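Local coordinates for protein folylpolyglutamate synthase (FolC) (Helicobacter pylori, PDB 6K8C) that probably catalyses ATP-dependent addition of glutamate to dihydropteroate and, successively, to reduced folates, giving dihydrofolate and folylpolyglutamates, at residues Q33-F38 and A125-V130; K39-E44 and Q111-S116; F79-V84 and V140-L145; S120-A125 and F149-A154. All coordinates share one frame; numbering follows the deposited sequence.

Contact 1: Q33-F38 and A125-V130; sequences QIYKDF and ATLLAV
L127 reaches from helix 121-132 toward helix 28-41 and is met there by I34, Y35 and F38. Its two methyls divide the work. CD1 touches the branch methyl of I34, CG2 to CD1 3.8 Å, with the two side chains crossing at about a right angle. CD2 lies against the root of the F38 ring, 4.0 Å from F38 CG, and also approaches the edge of the Y35 ring near its plane, 4.1 Å from Y35 CD1. A branched, flexible leucine suits this place, because its two methyls can reach three neighbours on helix 28-41. One turn further along, V130 takes over: its CG1 packs 3.7 Å from F38 CE2, so the F38 ring is held at its base by one residue and at its far end by the next. F38 CG stands anti to the backbone N (chi1 167°), which carries the ring out across the gap between the helices. Helix 121-132 belongs to the Mur ligase middle region, of P-loop NTPase type, and helix 28-41 packs along it in roughly the same direction, the two six-residue segments crossing at -28°. The axes of these segments come no closer than 11.6 Å, a wide spacing filled by large side chains rather than by backbone approach. F115 and L110, from the neighbouring helices 114-118 and 100-110, complete the apolar surroundings of F38 and L127. On the other face of helix 28-41 the character changes: Q33 and K36 are exposed and D37 partly so, and their polar ends take no part in the packing, whereas all five residues that touch are buried.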
loop_
_atom_site.group_PDB
_atom_site.type_symbol
_atom_site.label_atom_id
_atom_site.label_comp_id
_atom_site.label_asym_id
_atom_site.label_seq_id
_atom_site.Cartn_x
_atom_site.Cartn_y
_atom_site.Cartn_z
ATOM N N GLN A 33 -17.357 16.070 -9.540
ATOM C CA GLN A 33 -17.667 17.488 -9.408
ATOM C C GLN A 33 -16.636 18.201 -8.540
ATOM O O GLN A 33 -16.215 19.319 -8.865
ATOM C CB GLN A 33 -19.074 17.652 -8.832
ATOM C CG GLN A 33 -19.553 19.081 -8.724
ATOM C CD GLN A 33 -20.878 19.187 -7.990
ATOM O OE1 GLN A 33 -21.496 18.177 -7.649
ATOM N NE2 GLN A 33 -21.319 20.414 -7.740
ATOM N N ILE A 34 -16.219 17.576 -7.433
ATOM C CA ILE A 34 -15.194 18.180 -6.583
ATOM C C ILE A 34 -13.940 18.462 -7.397
ATOM O O ILE A 34 -13.371 19.560 -7.340
ATOM C CB ILE A 34 -14.875 17.273 -5.378
ATOM C CG1 ILE A 34 -16.013 17.284 -4.356
ATOM C CG2 ILE A 34 -13.574 17.719 -4.702
ATOM C CD1 ILE A 34 -15.893 16.178 -3.318
ATOM N N TYR A 35 -13.494 17.468 -8.172
ATOM C CA TYR A 35 -12.229 17.599 -8.889
ATOM C C TYR A 35 -12.317 18.666 -9.972
ATOM O O TYR A 35 -11.359 19.419 -10.187
ATOM C CB TYR A 35 -11.809 16.245 -9.480
ATOM C CG TYR A 35 -10.413 16.281 -10.053
ATOM C CD1 TYR A 35 -9.328 16.606 -9.250
ATOM C CD2 TYR A 35 -10.181 16.035 -11.401
ATOM C CE1 TYR A 35 -8.053 16.672 -9.764
ATOM C CE2 TYR A 35 -8.897 16.093 -11.926
ATOM C CZ TYR A 35 -7.842 16.412 -11.098
ATOM O OH TYR A 35 -6.564 16.480 -11.601
ATOM N N LYS A 36 -13.459 18.753 -10.656
ATOM C CA LYS A 36 -13.650 19.805 -11.651
ATOM C C LYS A 36 -13.528 21.183 -11.014
ATOM O O LYS A 36 -12.868 22.076 -11.558
ATOM C CB LYS A 36 -15.009 19.640 -12.334
ATOM C CG LYS A 36 -14.970 19.804 -13.850
ATOM C CD LYS A 36 -14.518 18.515 -14.540
ATOM C CE LYS A 36 -14.676 18.602 -16.055
ATOM N NZ LYS A 36 -14.790 17.256 -16.686
ATOM N N ASP A 37 -14.146 21.365 -9.843
ATOM C CA ASP A 37 -14.012 22.626 -9.117
ATOM C C ASP A 37 -12.571 22.876 -8.702
ATOM O O ASP A 37 -12.090 24.015 -8.761
ATOM C CB ASP A 37 -14.912 22.626 -7.883
ATOM C CG ASP A 37 -16.378 22.705 -8.230
ATOM O OD1 ASP A 37 -16.709 22.734 -9.434
ATOM O OD2 ASP A 37 -17.201 22.739 -7.291
ATOM N N PHE A 38 -11.869 21.829 -8.259
ATOM C CA PHE A 38 -10.470 21.989 -7.877
ATOM C C PHE A 38 -9.643 22.508 -9.046
ATOM O O PHE A 38 -8.825 23.424 -8.887
ATOM C CB PHE A 38 -9.884 20.662 -7.371
ATOM C CG PHE A 38 -8.383 20.682 -7.253
ATOM C CD1 PHE A 38 -7.775 21.161 -6.106
ATOM C CD2 PHE A 38 -7.583 20.268 -8.305
ATOM C CE1 PHE A 38 -6.400 21.205 -6.000
ATOM C CE2 PHE A 38 -6.208 20.315 -8.208
ATOM C CZ PHE A 38 -5.613 20.776 -7.053
ATOM N N ALA A 125 -7.642 13.515 0.932
ATOM C CA ALA A 125 -6.268 13.044 0.770
ATOM C C ALA A 125 -5.846 13.088 -0.693
ATOM O O ALA A 125 -4.709 13.460 -1.010
ATOM C CB ALA A 125 -6.130 11.623 1.326
ATOM N N THR A 126 -6.759 12.724 -1.599
ATOM C CA THR A 126 -6.462 12.767 -3.028
ATOM C C THR A 126 -6.147 14.187 -3.488
ATOM O O THR A 126 -5.176 14.411 -4.220
ATOM C CB THR A 126 -7.635 12.183 -3.825
ATOM O OG1 THR A 126 -7.857 10.823 -3.426
ATOM C CG2 THR A 126 -7.352 12.216 -5.325
ATOM N N LEU A 127 -6.958 15.166 -3.072
ATOM C CA LEU A 127 -6.680 16.551 -3.445
ATOM C C LEU A 127 -5.360 17.024 -2.857
ATOM O O LEU A 127 -4.614 17.763 -3.510
ATOM C CB LEU A 127 -7.816 17.479 -2.995
ATOM C CG LEU A 127 -9.182 17.311 -3.662
ATOM C CD1 LEU A 127 -10.117 18.430 -3.195
ATOM C CD2 LEU A 127 -9.073 17.300 -5.183
ATOM N N LEU A 128 -5.059 16.622 -1.619
ATOM C CA LEU A 128 -3.778 16.976 -1.025
ATOM C C LEU A 128 -2.622 16.420 -1.852
ATOM O O LEU A 128 -1.605 17.098 -2.050
ATOM C CB LEU A 128 -3.705 16.468 0.416
ATOM C CG LEU A 128 -4.513 17.224 1.474
ATOM C CD1 LEU A 128 -4.510 16.451 2.782
ATOM C CD2 LEU A 128 -3.965 18.631 1.667
ATOM N N ALA A 129 -2.761 15.188 -2.347
ATOM C CA ALA A 129 -1.718 14.611 -3.190
ATOM C C ALA A 129 -1.518 15.430 -4.460
ATOM O O ALA A 129 -0.380 15.707 -4.857
ATOM C CB ALA A 129 -2.059 13.156 -3.532
ATOM N N VAL A 130 -2.614 15.827 -5.112
ATOM C CA VAL A 130 -2.500 16.618 -6.335
ATOM C C VAL A 130 -1.865 17.969 -6.039
ATOM O O VAL A 130 -1.038 18.463 -6.816
ATOM C CB VAL A 130 -3.876 16.779 -7.004
ATOM C CG1 VAL A 130 -3.752 17.612 -8.291
ATOM C CG2 VAL A 130 -4.491 15.423 -7.286
#

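Contact 2: K39-E44 and Q111-S116; sequences KNAFFE and QSHAFS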
loop_
_atom_site.group_PDB
_atom_site.type_symbol
_atom_site.label_atom_id
_atom_site.label_comp_id
_atom_site.label_asym_id
_atom_site.label_seq_id
_atom_site.Cartn_x
_atom_site.Cartn_y
_atom_site.Cartn_z
ATOM N N LYS A 39 -9.822 21.910 -10.226
ATOM C CA LYS A 39 -9.012 22.297 -11.375
ATOM C C LYS A 39 -9.299 23.739 -11.781
ATOM O O LYS A 39 -8.378 24.503 -12.088
ATOM C CB LYS A 39 -9.266 21.341 -12.537
ATOM C CG LYS A 39 -8.532 20.001 -12.416
ATOM C CD LYS A 39 -8.733 19.155 -13.659
ATOM C CE LYS A 39 -10.191 18.784 -13.849
ATOM N NZ LYS A 39 -10.402 17.974 -15.078
ATOM N N ASN A 40 -10.574 24.131 -11.758
ATOM C CA ASN A 40 -10.930 25.525 -12.008
ATOM C C ASN A 40 -10.276 26.449 -10.987
ATOM O O ASN A 40 -9.631 27.440 -11.352
ATOM C CB ASN A 40 -12.452 25.694 -11.981
ATOM C CG ASN A 40 -13.120 25.257 -13.281
ATOM O OD1 ASN A 40 -12.509 25.275 -14.353
ATOM N ND2 ASN A 40 -14.389 24.881 -13.189
ATOM N N ALA A 41 -10.418 26.134 -9.696
ATOM C CA ALA A 41 -9.916 27.037 -8.665
ATOM C C ALA A 41 -8.400 27.005 -8.550
ATOM O O ALA A 41 -7.799 27.982 -8.094
ATOM C CB ALA A 41 -10.542 26.701 -7.309
ATOM N N PHE A 42 -7.763 25.906 -8.940
ATOM C CA PHE A 42 -6.318 25.810 -8.791
ATOM C C PHE A 42 -5.625 25.558 -10.126
ATOM O O PHE A 42 -5.195 26.509 -10.782
ATOM C CB PHE A 42 -5.961 24.727 -7.767
ATOM C CG PHE A 42 -6.273 25.121 -6.354
ATOM C CD1 PHE A 42 -5.323 25.769 -5.587
ATOM C CD2 PHE A 42 -7.514 24.857 -5.797
ATOM C CE1 PHE A 42 -5.596 26.145 -4.290
ATOM C CE2 PHE A 42 -7.793 25.234 -4.496
ATOM C CZ PHE A 42 -6.834 25.878 -3.743
ATOM N N PHE A 43 -5.502 24.300 -10.540
ATOM C CA PHE A 43 -4.745 23.999 -11.749
ATOM C C PHE A 43 -5.087 22.605 -12.250
ATOM O O PHE A 43 -5.613 21.762 -11.517
ATOM C CB PHE A 43 -3.239 24.121 -11.501
ATOM C CG PHE A 43 -2.717 23.191 -10.440
ATOM C CD1 PHE A 43 -2.304 21.907 -10.772
ATOM C CD2 PHE A 43 -2.632 23.599 -9.119
ATOM C CE1 PHE A 43 -1.827 21.045 -9.809
ATOM C CE2 PHE A 43 -2.153 22.742 -8.146
ATOM C CZ PHE A 43 -1.749 21.460 -8.491
ATOM N N GLU A 44 -4.767 22.377 -13.524
ATOM C CA GLU A 44 -4.810 21.061 -14.145
ATOM C C GLU A 44 -3.393 20.502 -14.072
ATOM O O GLU A 44 -2.488 21.014 -14.736
ATOM C CB GLU A 44 -5.301 21.164 -15.587
ATOM C CG GLU A 44 -5.566 19.849 -16.296
ATOM C CD GLU A 44 -6.862 19.894 -17.091
ATOM O OE1 GLU A 44 -7.292 18.844 -17.616
ATOM O OE2 GLU A 44 -7.457 20.990 -17.180
ATOM N N GLN A 111 -8.532 24.354 2.270
ATOM C CA GLN A 111 -9.653 24.299 3.204
ATOM C C GLN A 111 -10.660 25.428 3.010
ATOM O O GLN A 111 -11.811 25.290 3.436
ATOM C CB GLN A 111 -9.134 24.307 4.643
ATOM C CG GLN A 111 -8.161 25.434 4.954
ATOM C CD GLN A 111 -8.863 26.748 5.238
ATOM O OE1 GLN A 111 -9.973 26.767 5.770
ATOM N NE2 GLN A 111 -8.224 27.854 4.876
ATOM N N SER A 112 -10.268 26.532 2.376
ATOM C CA SER A 112 -11.166 27.671 2.228
ATOM C C SER A 112 -12.183 27.497 1.109
ATOM O O SER A 112 -12.991 28.403 0.886
ATOM C CB SER A 112 -10.361 28.952 1.989
ATOM O OG SER A 112 -9.257 28.714 1.132
ATOM N N HIS A 113 -12.177 26.371 0.406
ATOM C CA HIS A 113 -13.076 26.164 -0.717
ATOM C C HIS A 113 -14.164 25.166 -0.355
ATOM O O HIS A 113 -13.934 24.210 0.393
ATOM C CB HIS A 113 -12.308 25.682 -1.949
ATOM C CG HIS A 113 -11.263 26.646 -2.414
ATOM N ND1 HIS A 113 -11.405 27.405 -3.555
ATOM C CD2 HIS A 113 -10.062 26.980 -1.887
ATOM C CE1 HIS A 113 -10.336 28.162 -3.714
ATOM N NE2 HIS A 113 -9.505 27.925 -2.714
ATOM N N ALA A 114 -15.355 25.398 -0.910
ATOM C CA ALA A 114 -16.509 24.568 -0.582
ATOM C C ALA A 114 -16.279 23.107 -0.955
ATOM O O ALA A 114 -16.704 22.203 -0.223
ATOM C CB ALA A 114 -17.756 25.111 -1.280
ATOM N N PHE A 115 -15.609 22.848 -2.086
ATOM C CA PHE A 115 -15.419 21.460 -2.501
ATOM C C PHE A 115 -14.554 20.690 -1.509
ATOM O O PHE A 115 -14.666 19.463 -1.410
ATOM C CB PHE A 115 -14.828 21.385 -3.918
ATOM C CG PHE A 115 -13.508 22.091 -4.087
ATOM C CD1 PHE A 115 -12.328 21.511 -3.648
ATOM C CD2 PHE A 115 -13.445 23.321 -4.723
ATOM C CE1 PHE A 115 -11.114 22.155 -3.815
ATOM C CE2 PHE A 115 -12.236 23.967 -4.900
ATOM C CZ PHE A 115 -11.068 23.385 -4.442
ATOM N N SER A 116 -13.698 21.389 -0.762
ATOM C CA SER A 116 -12.883 20.716 0.243
ATOM C C SER A 116 -13.731 20.229 1.411
ATOM O O SER A 116 -13.487 19.144 1.951
ATOM C CB SER A 116 -11.781 21.650 0.730
ATOM O OG SER A 116 -10.838 21.880 -0.303
#
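F115 turns its ring toward A41 and F42 by setting CG between its own backbone N and carbonyl carbon (chi1 58°), whereas F42 places CG anti to its carbonyl carbon (chi1 -72°) and thereby sends its ring to the F115 and H113 side. The two phenylalanines meet rim to rim: F42 CE2 is 3.8 Å from F115 CZ, each atom near the plane of the other ring. The F42 and H113 side chains run toward each other from opposite directions. F42 CE2 lies over one face of the imidazole, offset toward its rim, and the shortest approach is F42 CZ to H113 NE2 at 3.5 Å. The planes are inclined by 52° and the centroids are 4.9 Å apart, an oblique aromatic pair. A41, small enough to sit close to two rings, puts its CB 3.9 Å from H113 CE1 and 4.0 Å from F115 CE2, at the edge of the latter.

The contact joins the end of one helix to the start of another. F42 is the first residue to leave helical geometry after helix 28-41, and H113 is the N-cap residue of helix 114-118, so the aromatic cluster lies where one helix stops and another starts. F38 and M131 extend it inward, the F38 ring meeting that of F42.

Of the touching residues, F115 is buried, F42 and H113 partly exposed and A41 exposed. F115, the buried member, gains from a wholly apolar ring, and histidine, whose ring can offer a face to F42 while keeping polar nitrogens, suits the boundary. Cohesion here rests on van der Waals and aromatic contact, without a directional polar bond between the segments.

Contact 3: F79-V84 and V140-L145; sequences FTSPHV and VLEAGL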
loop_
_atom_site.group_PDB
_atom_site.type_symbol
_atom_site.label_atom_id
_atom_site.label_comp_id
_atom_site.label_asym_id
_atom_site.label_seq_id
_atom_site.Cartn_x
_atom_site.Cartn_y
_atom_site.Cartn_z
ATOM N N PHE A 79 1.469 8.426 -3.903
ATOM C CA PHE A 79 0.307 8.552 -3.032
ATOM C C PHE A 79 -0.198 7.156 -2.692
ATOM O O PHE A 79 -0.585 6.409 -3.590
ATOM C CB PHE A 79 -0.775 9.363 -3.744
ATOM C CG PHE A 79 -2.082 9.443 -3.006
ATOM C CD1 PHE A 79 -2.156 10.034 -1.758
ATOM C CD2 PHE A 79 -3.245 8.959 -3.589
ATOM C CE1 PHE A 79 -3.364 10.126 -1.095
ATOM C CE2 PHE A 79 -4.457 9.047 -2.931
ATOM C CZ PHE A 79 -4.516 9.632 -1.686
ATOM N N THR A 80 -0.196 6.803 -1.405
ATOM C CA THR A 80 -0.591 5.468 -0.965
ATOM C C THR A 80 -1.647 5.566 0.127
ATOM O O THR A 80 -1.926 6.640 0.658
ATOM C CB THR A 80 0.608 4.668 -0.443
ATOM O OG1 THR A 80 1.167 5.339 0.694
ATOM C CG2 THR A 80 1.665 4.536 -1.521
ATOM N N SER A 81 -2.238 4.422 0.468
ATOM C CA SER A 81 -3.205 4.374 1.557
ATOM C C SER A 81 -3.294 2.941 2.058
ATOM O O SER A 81 -3.028 2.010 1.291
ATOM C CB SER A 81 -4.583 4.875 1.100
ATOM O OG SER A 81 -5.190 3.951 0.218
ATOM N N PRO A 82 -3.618 2.729 3.349
ATOM C CA PRO A 82 -3.767 3.797 4.339
ATOM C C PRO A 82 -2.406 4.135 4.921
ATOM O O PRO A 82 -1.425 4.115 4.190
ATOM C CB PRO A 82 -4.693 3.177 5.385
ATOM C CG PRO A 82 -4.309 1.726 5.375
ATOM C CD PRO A 82 -3.843 1.401 3.952
ATOM N N HIS A 83 -2.332 4.426 6.214
ATOM C CA HIS A 83 -1.052 4.682 6.850
ATOM C C HIS A 83 -0.908 3.790 8.073
ATOM O O HIS A 83 -1.886 3.253 8.598
ATOM C CB HIS A 83 -0.893 6.163 7.227
ATOM C CG HIS A 83 -1.894 6.653 8.226
ATOM N ND1 HIS A 83 -3.032 7.340 7.862
ATOM C CD2 HIS A 83 -1.914 6.582 9.578
ATOM C CE1 HIS A 83 -3.718 7.657 8.947
ATOM N NE2 HIS A 83 -3.059 7.210 10.002
ATOM N N VAL A 84 0.336 3.615 8.508
ATOM C CA VAL A 84 0.631 2.781 9.668
ATOM C C VAL A 84 0.649 3.635 10.927
ATOM O O VAL A 84 -0.111 3.389 11.870
ATOM C CB VAL A 84 1.971 2.045 9.502
ATOM C CG1 VAL A 84 2.257 1.201 10.737
ATOM C CG2 VAL A 84 1.958 1.189 8.245
ATOM N N VAL A 140 2.475 8.964 -8.989
ATOM C CA VAL A 140 2.143 7.548 -8.864
ATOM C C VAL A 140 1.004 7.459 -7.857
ATOM O O VAL A 140 1.200 7.684 -6.659
ATOM C CB VAL A 140 3.354 6.704 -8.440
ATOM C CG1 VAL A 140 2.986 5.214 -8.428
ATOM C CG2 VAL A 140 4.524 6.927 -9.400
ATOM N N LEU A 141 -0.184 7.131 -8.353
ATOM C CA LEU A 141 -1.446 7.317 -7.645
ATOM C C LEU A 141 -2.058 5.951 -7.365
ATOM O O LEU A 141 -2.549 5.285 -8.283
ATOM C CB LEU A 141 -2.387 8.177 -8.488
ATOM C CG LEU A 141 -3.535 8.965 -7.864
ATOM C CD1 LEU A 141 -3.012 10.099 -7.006
ATOM C CD2 LEU A 141 -4.425 9.495 -8.973
ATOM N N GLU A 142 -2.037 5.540 -6.105
ATOM C CA GLU A 142 -2.616 4.263 -5.710
ATOM C C GLU A 142 -4.118 4.411 -5.518
ATOM O O GLU A 142 -4.577 5.327 -4.827
ATOM C CB GLU A 142 -1.968 3.776 -4.418
ATOM C CG GLU A 142 -2.377 2.389 -3.977
ATOM C CD GLU A 142 -1.734 2.015 -2.660
ATOM O OE1 GLU A 142 -2.454 1.953 -1.642
ATOM O OE2 GLU A 142 -0.504 1.802 -2.638
ATOM N N ALA A 143 -4.883 3.513 -6.129
ATOM C CA ALA A 143 -6.328 3.545 -5.964
ATOM C C ALA A 143 -6.710 3.153 -4.541
ATOM O O ALA A 143 -6.029 2.361 -3.882
ATOM C CB ALA A 143 -7.004 2.608 -6.967
ATOM N N GLY A 144 -7.800 3.735 -4.062
ATOM C CA GLY A 144 -8.392 3.356 -2.795
ATOM C C GLY A 144 -9.375 2.217 -2.960
ATOM O O GLY A 144 -9.256 1.387 -3.866
ATOM N N LEU A 145 -10.380 2.194 -2.088
ATOM C CA LEU A 145 -11.353 1.110 -2.053
ATOM C C LEU A 145 -12.620 1.408 -2.847
ATOM O O LEU A 145 -13.538 0.582 -2.851
ATOM C CB LEU A 145 -11.723 0.785 -0.602
ATOM C CG LEU A 145 -10.556 0.480 0.341
ATOM C CD1 LEU A 145 -11.062 0.209 1.751
ATOM C CD2 LEU A 145 -9.730 -0.693 -0.173
HETATM O O HOH W 1 -3.889 5.744 -2.107
#
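F79 N donates to V140 O at 2.9 Å in an almost straight bond, with an N-H...O angle of 174°. The next rung follows at once, E142 N to F79 O at 3.0 Å, so F79 is bonded through both its N and its O on either side of L141. This is the parallel pairing of strand 76-79 with strand 138-142, within the central sheet of the Mur ligase-type ATP-binding region. The side chains of F79 and L141 lie on the same face of the sheet and touch there, F79 CD2 to L141 CD1 at 3.6 Å. Residues T126 and A129 of helix 121-132 cover this F79 ring, a setting that suits a large apolar ring.

Beyond F79 the backbone pairing with strand 138-142 ends and the side chain of E142 takes its place. CG stands anti to the backbone N (chi1 -174°) and the chain continues extended, bringing the carboxylate alongside T80 and S81. S81 N donates to E142 OE1 at 3.3 Å, meeting the oxygen from well above the carboxylate plane. E142 OE2 instead lies beside T80 CG2, 3.7 Å away. A water lies between the two segments: it donates to E142 O at 2.8 Å and has a weak link to S81 OG. The peptide bond before P82 is cis, and the chain then departs from strand 138-142.

S81 O lies only 3.0 Å from E142 OE1, a close pair of acceptors without a bond. The attraction between S81 and this oxygen therefore comes from the S81 N-H, the donor that holds OE1 beside the departing chain.

Contact 4: S120-A125 and F149-A154; sequences SYFEYA and FDSTNA
An Asx turn at D150 and a capping box at S120 and E123 frame this contact, which sets the start of helix 121-132 against the loop after strand 138-142. D150 OD2 takes two bonds from T152: the hydroxyl OG1 at 2.6 Å, on the anti lone pair, and the backbone N at 3.2 Å, from above the carboxylate plane. G144 N and, through T152 OG1, H51 NE2 extend this polar network. In the capping box, S120 OG accepts from E123 N at 3.1 Å while E123 OE1 accepts from S120 N at 2.9 Å. E123 OE2 is salt-bridged to R30, so glutamate both closes the helix start and ties it to helix 28-41.

Across the contact, F122 has CG anti to the backbone N (chi1 -177°), which points the ring at the loop. D150 OD2 lies at the ring edge, near its plane, 3.7 Å from F122 CE2, where aromatic hydrogens offer a weakly positive rim to the acid. The aliphatic part of E123 packs on S151, CG to CB 3.9 Å. S151 OG, whose hydrogen-bond partner is T126 OG1, stands 3.1 Å from F122 CE2.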
loop_
_atom_site.group_PDB
_atom_site.type_symbol
_atom_site.label_atom_id
_atom_site.label_comp_id
_atom_site.label_asym_id
_atom_site.label_seq_id
_atom_site.Cartn_x
_atom_site.Cartn_y
_atom_site.Cartn_z
ATOM N N SER A 120 -15.014 13.537 1.136
ATOM C CA SER A 120 -14.767 12.480 2.101
ATOM C C SER A 120 -13.306 12.529 2.548
ATOM O O SER A 120 -12.473 13.233 1.973
ATOM C CB SER A 120 -15.083 11.113 1.496
ATOM O OG SER A 120 -14.051 10.697 0.608
ATOM N N TYR A 121 -13.000 11.749 3.586
ATOM C CA TYR A 121 -11.630 11.653 4.080
ATOM C C TYR A 121 -10.653 11.312 2.955
ATOM O O TYR A 121 -9.670 12.029 2.725
ATOM C CB TYR A 121 -11.576 10.605 5.195
ATOM C CG TYR A 121 -10.222 10.374 5.827
ATOM C CD1 TYR A 121 -9.327 9.460 5.285
ATOM C CD2 TYR A 121 -9.854 11.042 6.989
ATOM C CE1 TYR A 121 -8.100 9.234 5.868
ATOM C CE2 TYR A 121 -8.627 10.820 7.582
ATOM C CZ TYR A 121 -7.753 9.912 7.017
ATOM O OH TYR A 121 -6.531 9.677 7.603
ATOM N N PHE A 122 -10.924 10.232 2.227
ATOM C CA PHE A 122 -10.000 9.812 1.179
ATOM C C PHE A 122 -10.015 10.771 -0.004
ATOM O O PHE A 122 -8.975 10.981 -0.637
ATOM C CB PHE A 122 -10.329 8.393 0.711
ATOM C CG PHE A 122 -9.364 7.862 -0.322
ATOM C CD1 PHE A 122 -8.066 7.534 0.033
ATOM C CD2 PHE A 122 -9.749 7.720 -1.647
ATOM C CE1 PHE A 122 -7.168 7.055 -0.915
ATOM C CE2 PHE A 122 -8.858 7.245 -2.598
ATOM C CZ PHE A 122 -7.568 6.912 -2.232
ATOM N N GLU A 123 -11.172 11.369 -0.310
ATOM C CA GLU A 123 -11.225 12.364 -1.378
ATOM C C GLU A 123 -10.356 13.573 -1.053
ATOM O O GLU A 123 -9.699 14.130 -1.942
ATOM C CB GLU A 123 -12.679 12.781 -1.638
ATOM C CG GLU A 123 -13.490 11.674 -2.327
ATOM C CD GLU A 123 -14.984 11.918 -2.298
ATOM O OE1 GLU A 123 -15.430 12.904 -1.672
ATOM O OE2 GLU A 123 -15.716 11.116 -2.910
ATOM N N TYR A 124 -10.327 13.991 0.218
ATOM C CA TYR A 124 -9.471 15.111 0.602
ATOM C C TYR A 124 -7.994 14.738 0.515
ATOM O O TYR A 124 -7.165 15.556 0.093
ATOM C CB TYR A 124 -9.812 15.586 2.012
ATOM C CG TYR A 124 -9.247 16.950 2.321
ATOM C CD1 TYR A 124 -9.628 18.064 1.577
ATOM C CD2 TYR A 124 -8.318 17.127 3.336
ATOM C CE1 TYR A 124 -9.110 19.314 1.848
ATOM C CE2 TYR A 124 -7.797 18.374 3.614
ATOM C CZ TYR A 124 -8.195 19.461 2.865
ATOM O OH TYR A 124 -7.673 20.699 3.138
ATOM N N ALA A 125 -7.642 13.515 0.932
ATOM C CA ALA A 125 -6.268 13.044 0.770
ATOM C C ALA A 125 -5.846 13.088 -0.693
ATOM O O ALA A 125 -4.709 13.460 -1.010
ATOM C CB ALA A 125 -6.130 11.623 1.326
ATOM N N PHE A 149 -15.564 3.658 -9.068
ATOM C CA PHE A 149 -15.883 5.026 -8.687
ATOM C C PHE A 149 -14.885 5.595 -7.685
ATOM O O PHE A 149 -15.201 6.565 -6.988
ATOM C CB PHE A 149 -17.300 5.100 -8.118
ATOM C CG PHE A 149 -18.346 4.503 -9.017
ATOM C CD1 PHE A 149 -18.615 5.065 -10.256
ATOM C CD2 PHE A 149 -19.061 3.385 -8.622
ATOM C CE1 PHE A 149 -19.579 4.522 -11.086
ATOM C CE2 PHE A 149 -20.026 2.834 -9.448
ATOM C CZ PHE A 149 -20.285 3.403 -10.682
ATOM N N ASP A 150 -13.695 5.006 -7.596
ATOM C CA ASP A 150 -12.676 5.520 -6.694
ATOM C C ASP A 150 -12.319 6.951 -7.072
ATOM O O ASP A 150 -12.391 7.346 -8.239
ATOM C CB ASP A 150 -11.430 4.636 -6.740
ATOM C CG ASP A 150 -10.484 4.902 -5.587
ATOM O OD1 ASP A 150 -10.809 4.491 -4.452
ATOM O OD2 ASP A 150 -9.418 5.519 -5.815
ATOM N N SER A 151 -11.940 7.739 -6.062
ATOM C CA SER A 151 -11.624 9.141 -6.309
ATOM C C SER A 151 -10.440 9.294 -7.256
ATOM O O SER A 151 -10.417 10.227 -8.067
ATOM C CB SER A 151 -11.353 9.860 -4.988
ATOM O OG SER A 151 -10.114 9.468 -4.432
ATOM N N THR A 152 -9.456 8.388 -7.185
ATOM C CA THR A 152 -8.297 8.502 -8.065
ATOM C C THR A 152 -8.662 8.283 -9.527
ATOM O O THR A 152 -7.878 8.649 -10.409
ATOM C CB THR A 152 -7.200 7.517 -7.654
ATOM O OG1 THR A 152 -7.717 6.178 -7.684
ATOM C CG2 THR A 152 -6.691 7.835 -6.262
ATOM N N ASN A 153 -9.836 7.711 -9.801
ATOM C CA ASN A 153 -10.286 7.522 -11.177
ATOM C C ASN A 153 -10.569 8.832 -11.898
ATOM O O ASN A 153 -10.632 8.840 -13.133
ATOM C CB ASN A 153 -11.549 6.660 -11.206
ATOM C CG ASN A 153 -11.239 5.192 -11.324
ATOM O OD1 ASN A 153 -10.394 4.795 -12.126
ATOM N ND2 ASN A 153 -11.916 4.373 -10.524
ATOM N N ALA A 154 -10.757 9.932 -11.167
ATOM C CA ALA A 154 -11.147 11.191 -11.788
ATOM C C ALA A 154 -9.985 11.904 -12.463
ATOM O O ALA A 154 -10.218 12.784 -13.298
ATOM C CB ALA A 154 -11.781 12.120 -10.746
HETATM O O HOH W 2 -14.627 9.095 -4.670
#

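How the contacts relate
Contacts 1, 3 and 4 are buried, whereas contact 2 is only partly so and lies farthest from the centre of the chain; contact 3 lies nearest. Contacts 1 and 2 both use helix 28-41, one along its side and the other at its end, and both rely on apolar and aromatic packing. Contacts 1 and 4 share A125 on helix 121-132, but contact 4 adds carboxylates and hydroxyls at the helix start. Contact 3 alone is built on strand pairing. It touches contact 4 through a probable hydrogen bond from G144 N to D150 OD2 and contact 1 through F79, which packs against helix 121-132. The direct hydrogen bonds of contact 4 are internal to each segment, whereas those of contact 3 cross between its segments.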